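Local coordinates for protein glutathione S-transferase (Natrialba magadii ATCC 43099, PDB 6GZF) that probably transfers glutathione to electrophilic substrates, as a Xi-class glutathione transferase, a homodimeric enzyme of a haloalkaliphilic archaeon, at residues A[207-218]-A[258-268]. Sequence-based numbering, arbitrary orientation.
Sequences YDEAVAELFGAL and FMCNVQYIREF
Phe215 is the main bump on helix 204-224, pushed into a hollow of the 258-268 loop within the all-helical C-terminal domain of the glutathione transferase fold. Val262 sits over one face of the Phe215 ring, its CB 3.4 Å from the centroid and almost on the ring normal, a CH-pi contact, while the carbonyls of Cys260 and Gln263 meet the rim in the ring plane. With CG anti to its own carbonyl carbon (chi1 -76°), the phenyl is carried toward the loop, its CZ and CE1 rim meeting these oxygens. Cutting Phe215 back to an alanine would probably leave a gap against Val262 and take the aromatic face from its CB. Smaller bumps flank it: Val211 CG1 abuts Val262 CG2, Leu214 CD2 touches Cys260 SG at 3.7 Å, and Leu218 meets Ile265 CD1 with its CD1 and Phe268 CZ with its CB. Phe250 of helix 250-254 packs against Leu214, Leu218 and Ile265, and Asn261 bonds through ND2 to Thr256 and through OD1 to Gly313 of the second subunit, placing the loop at the dimer interface. At the other end, Tyr207 provides the one hydrogen bond across the contact: its OH reaches Met259 O at 2.6 Å, in the carbonyl plane, with a C=O...OH angle of 158°.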
loop_
_atom_site.group_PDB
_atom_site.type_symbol
_atom_site.label_atom_id
_atom_site.label_comp_id
_atom_site.label_asym_id
_atom_site.label_seq_id
_atom_site.Cartn_x
_atom_site.Cartn_y
_atom_site.Cartn_z
ATOM N N TYR A 207 -1.729 -14.408 4.798
ATOM C CA TYR A 207 -1.179 -13.056 4.762
ATOM C C TYR A 207 -0.615 -12.656 6.121
ATOM O O TYR A 207 0.481 -12.105 6.209
ATOM C CB TYR A 207 -2.245 -12.049 4.321
ATOM C CG TYR A 207 -1.852 -10.599 4.524
ATOM C CD1 TYR A 207 -1.137 -9.911 3.554
ATOM C CD2 TYR A 207 -2.205 -9.918 5.684
ATOM C CE1 TYR A 207 -0.777 -8.587 3.734
ATOM C CE2 TYR A 207 -1.848 -8.596 5.873
ATOM C CZ TYR A 207 -1.137 -7.936 4.895
ATOM O OH TYR A 207 -0.782 -6.620 5.083
ATOM N N ASP A 208 -1.381 -12.933 7.173
ATOM C CA ASP A 208 -0.992 -12.575 8.533
ATOM C C ASP A 208 0.351 -13.186 8.919
ATOM O O ASP A 208 1.208 -12.509 9.486
ATOM C CB ASP A 208 -2.071 -13.015 9.527
ATOM C CG ASP A 208 -3.379 -12.272 9.334
ATOM O OD1 ASP A 208 -3.348 -11.141 8.806
ATOM O OD2 ASP A 208 -4.437 -12.819 9.711
ATOM N N GLU A 209 0.530 -14.465 8.608
ATOM C CA GLU A 209 1.780 -15.158 8.901
ATOM C C GLU A 209 2.931 -14.605 8.067
ATOM O O GLU A 209 4.036 -14.406 8.574
ATOM C CB GLU A 209 1.634 -16.659 8.650
ATOM C CG GLU A 209 0.711 -17.369 9.623
ATOM C CD GLU A 209 0.477 -18.818 9.243
ATOM O OE1 GLU A 209 1.373 -19.419 8.613
ATOM O OE2 GLU A 209 -0.602 -19.357 9.571
ATOM N N ALA A 210 2.661 -14.361 6.789
ATOM C CA ALA A 210 3.676 -13.860 5.867
ATOM C C ALA A 210 4.188 -12.490 6.294
ATOM O O ALA A 210 5.369 -12.186 6.142
ATOM C CB ALA A 210 3.121 -13.801 4.453
ATOM N N VAL A 211 3.295 -11.667 6.833
ATOM C CA VAL A 211 3.661 -10.335 7.300
ATOM C C VAL A 211 4.362 -10.400 8.655
ATOM O O VAL A 211 5.371 -9.726 8.875
ATOM C CB VAL A 211 2.425 -9.419 7.403
ATOM C CG1 VAL A 211 2.785 -8.104 8.078
ATOM C CG2 VAL A 211 1.844 -9.168 6.025
ATOM N N ALA A 212 3.828 -11.222 9.554
ATOM C CA ALA A 212 4.396 -11.381 10.889
ATOM C C ALA A 212 5.826 -11.910 10.825
ATOM O O ALA A 212 6.722 -11.380 11.481
ATOM C CB ALA A 212 3.529 -12.305 11.728
ATOM N N GLU A 213 6.031 -12.953 10.026
ATOM C CA GLU A 213 7.353 -13.551 9.867
ATOM C C GLU A 213 8.328 -12.595 9.190
ATOM O O GLU A 213 9.509 -12.553 9.536
ATOM C CB GLU A 213 7.256 -14.849 9.063
ATOM C CG GLU A 213 6.790 -16.050 9.868
ATOM C CD GLU A 213 7.883 -17.087 10.045
ATOM O OE1 GLU A 213 8.900 -17.011 9.324
ATOM O OE2 GLU A 213 7.725 -17.979 10.906
ATOM N N LEU A 214 7.825 -11.830 8.226
ATOM C CA LEU A 214 8.648 -10.903 7.455
ATOM C C LEU A 214 9.277 -9.821 8.325
ATOM O O LEU A 214 10.500 -9.700 8.393
ATOM C CB LEU A 214 7.815 -10.257 6.346
ATOM C CG LEU A 214 8.405 -9.067 5.583
ATOM C CD1 LEU A 214 9.734 -9.424 4.933
ATOM C CD2 LEU A 214 7.413 -8.572 4.544
ATOM N N PHE A 215 8.436 -9.030 8.986
ATOM C CA PHE A 215 8.918 -7.920 9.798
ATOM C C PHE A 215 9.595 -8.410 11.073
ATOM O O PHE A 215 10.361 -7.678 11.700
ATOM C CB PHE A 215 7.768 -6.970 10.130
ATOM C CG PHE A 215 7.367 -6.093 8.979
ATOM C CD1 PHE A 215 7.989 -4.873 8.772
ATOM C CD2 PHE A 215 6.383 -6.498 8.093
ATOM C CE1 PHE A 215 7.629 -4.066 7.709
ATOM C CE2 PHE A 215 6.018 -5.695 7.027
ATOM C CZ PHE A 215 6.643 -4.478 6.836
ATOM N N GLY A 216 9.309 -9.651 11.451
ATOM C CA GLY A 216 10.021 -10.286 12.542
ATOM C C GLY A 216 11.447 -10.565 12.113
ATOM O O GLY A 216 12.395 -10.319 12.859
ATOM N N ALA A 217 11.594 -11.072 10.892
ATOM C CA ALA A 217 12.906 -11.359 10.324
ATOM C C ALA A 217 13.704 -10.079 10.099
ATOM O O ALA A 217 14.911 -10.038 10.340
ATOM C CB ALA A 217 12.761 -12.128 9.019
ATOM N N LEU A 218 13.021 -9.037 9.635
ATOM C CA LEU A 218 13.661 -7.751 9.376
ATOM C C LEU A 218 14.161 -7.108 10.666
ATOM O O LEU A 218 15.213 -6.467 10.682
ATOM C CB LEU A 218 12.692 -6.808 8.659
ATOM C CG LEU A 218 12.368 -7.161 7.207
ATOM C CD1 LEU A 218 11.257 -6.273 6.672
ATOM C CD2 LEU A 218 13.616 -7.045 6.342
ATOM N N PHE A 258 2.205 -4.768 -2.335
ATOM C CA PHE A 258 2.045 -6.078 -1.714
ATOM C C PHE A 258 1.536 -5.961 -0.280
ATOM O O PHE A 258 1.441 -6.959 0.436
ATOM C CB PHE A 258 3.367 -6.851 -1.740
ATOM C CG PHE A 258 3.641 -7.539 -3.048
ATOM C CD1 PHE A 258 2.681 -7.567 -4.046
ATOM C CD2 PHE A 258 4.854 -8.164 -3.277
ATOM C CE1 PHE A 258 2.929 -8.202 -5.247
ATOM C CE2 PHE A 258 5.108 -8.799 -4.477
ATOM C CZ PHE A 258 4.144 -8.819 -5.463
ATOM N N MET A 259 1.221 -4.733 0.126
ATOM C CA MET A 259 0.617 -4.456 1.428
ATOM C C MET A 259 1.451 -4.943 2.614
ATOM O O MET A 259 0.904 -5.355 3.636
ATOM C CB MET A 259 -0.786 -5.066 1.496
ATOM C CG MET A 259 -1.899 -4.081 1.176
ATOM S SD MET A 259 -3.507 -4.856 0.936
ATOM C CE MET A 259 -3.448 -5.209 -0.818
ATOM N N CYS A 260 2.772 -4.893 2.475
ATOM C CA CYS A 260 3.665 -5.158 3.597
ATOM C C CYS A 260 3.935 -3.847 4.326
ATOM O O CYS A 260 5.047 -3.325 4.296
ATOM C CB CYS A 260 4.973 -5.791 3.116
ATOM S SG CYS A 260 4.762 -7.363 2.248
ATOM N N ASN A 261 2.906 -3.324 4.988
ATOM C CA ASN A 261 2.925 -1.945 5.464
ATOM C C ASN A 261 3.041 -1.764 6.977
ATOM O O ASN A 261 2.419 -0.865 7.543
ATOM C CB ASN A 261 1.664 -1.229 4.976
ATOM C CG ASN A 261 0.393 -1.823 5.556
ATOM O OD1 ASN A 261 0.382 -2.964 6.022
ATOM N ND2 ASN A 261 -0.686 -1.048 5.535
ATOM N N VAL A 262 3.836 -2.600 7.633
ATOM C CA VAL A 262 4.072 -2.429 9.061
ATOM C C VAL A 262 5.046 -1.278 9.297
ATOM O O VAL A 262 4.822 -0.428 10.158
ATOM C CB VAL A 262 4.619 -3.712 9.713
ATOM C CG1 VAL A 262 4.984 -3.457 11.168
ATOM C CG2 VAL A 262 3.598 -4.834 9.606
ATOM N N GLN A 263 6.121 -1.247 8.517
ATOM C CA GLN A 263 7.133 -0.210 8.666
ATOM C C GLN A 263 7.959 -0.036 7.395
ATOM O O GLN A 263 8.246 -1.006 6.692
ATOM C CB GLN A 263 8.055 -0.535 9.845
ATOM C CG GLN A 263 8.997 0.595 10.230
ATOM C CD GLN A 263 9.944 0.214 11.350
ATOM O OE1 GLN A 263 9.517 -0.141 12.447
ATOM N NE2 GLN A 263 11.242 0.290 11.078
ATOM N N TYR A 264 8.323 1.208 7.100
ATOM C CA TYR A 264 9.276 1.499 6.037
ATOM C C TYR A 264 10.621 0.863 6.364
ATOM O O TYR A 264 10.985 0.735 7.532
ATOM C CB TYR A 264 9.453 3.009 5.857
ATOM C CG TYR A 264 8.479 3.669 4.905
ATOM C CD1 TYR A 264 8.128 3.065 3.705
ATOM C CD2 TYR A 264 7.927 4.909 5.202
ATOM C CE1 TYR A 264 7.245 3.674 2.831
ATOM C CE2 TYR A 264 7.043 5.524 4.335
ATOM C CZ TYR A 264 6.705 4.904 3.151
ATOM O OH TYR A 264 5.825 5.517 2.289
ATOM N N ILE A 265 11.358 0.461 5.334
ATOM C CA ILE A 265 12.733 0.019 5.529
ATOM C C ILE A 265 13.564 1.210 5.994
ATOM O O ILE A 265 14.471 1.072 6.818
ATOM C CB ILE A 265 13.328 -0.587 4.243
ATOM C CG1 ILE A 265 12.692 -1.946 3.958
ATOM C CG2 ILE A 265 14.836 -0.745 4.362
ATOM C CD1 ILE A 265 12.959 -2.983 5.028
ATOM N N ARG A 266 13.220 2.391 5.487
ATOM C CA ARG A 266 13.940 3.613 5.827
ATOM C C ARG A 266 13.696 4.044 7.273
ATOM O O ARG A 266 14.379 4.931 7.783
ATOM C CB ARG A 266 13.551 4.747 4.875
ATOM C CG ARG A 266 12.208 5.394 5.176
ATOM C CD ARG A 266 11.976 6.606 4.288
ATOM N NE ARG A 266 10.663 7.209 4.503
ATOM C CZ ARG A 266 10.186 8.227 3.796
ATOM N NH1 ARG A 266 10.915 8.761 2.825
ATOM N NH2 ARG A 266 8.981 8.714 4.058
ATOM N N GLU A 267 12.724 3.416 7.930
ATOM C CA GLU A 267 12.431 3.723 9.325
ATOM C C GLU A 267 13.272 2.878 10.279
ATOM O O GLU A 267 13.379 3.192 11.464
ATOM C CB GLU A 267 10.943 3.521 9.619
ATOM C CG GLU A 267 10.052 4.636 9.098
ATOM C CD GLU A 267 8.626 4.526 9.603
ATOM O OE1 GLU A 267 7.937 3.550 9.239
ATOM O OE2 GLU A 267 8.196 5.417 10.365
ATOM N N PHE A 268 13.869 1.809 9.759
ATOM C CA PHE A 268 14.767 0.979 10.557
ATOM C C PHE A 268 16.072 1.714 10.846
ATOM O O PHE A 268 16.628 2.379 9.971
ATOM C CB PHE A 268 15.052 -0.349 9.852
ATOM C CG PHE A 268 13.939 -1.352 9.968
ATOM C CD1 PHE A 268 13.859 -2.191 11.068
ATOM C CD2 PHE A 268 12.976 -1.461 8.977
ATOM C CE1 PHE A 268 12.840 -3.116 11.181
ATOM C CE2 PHE A 268 11.953 -2.386 9.086
ATOM C CZ PHE A 268 11.886 -3.214 10.188
#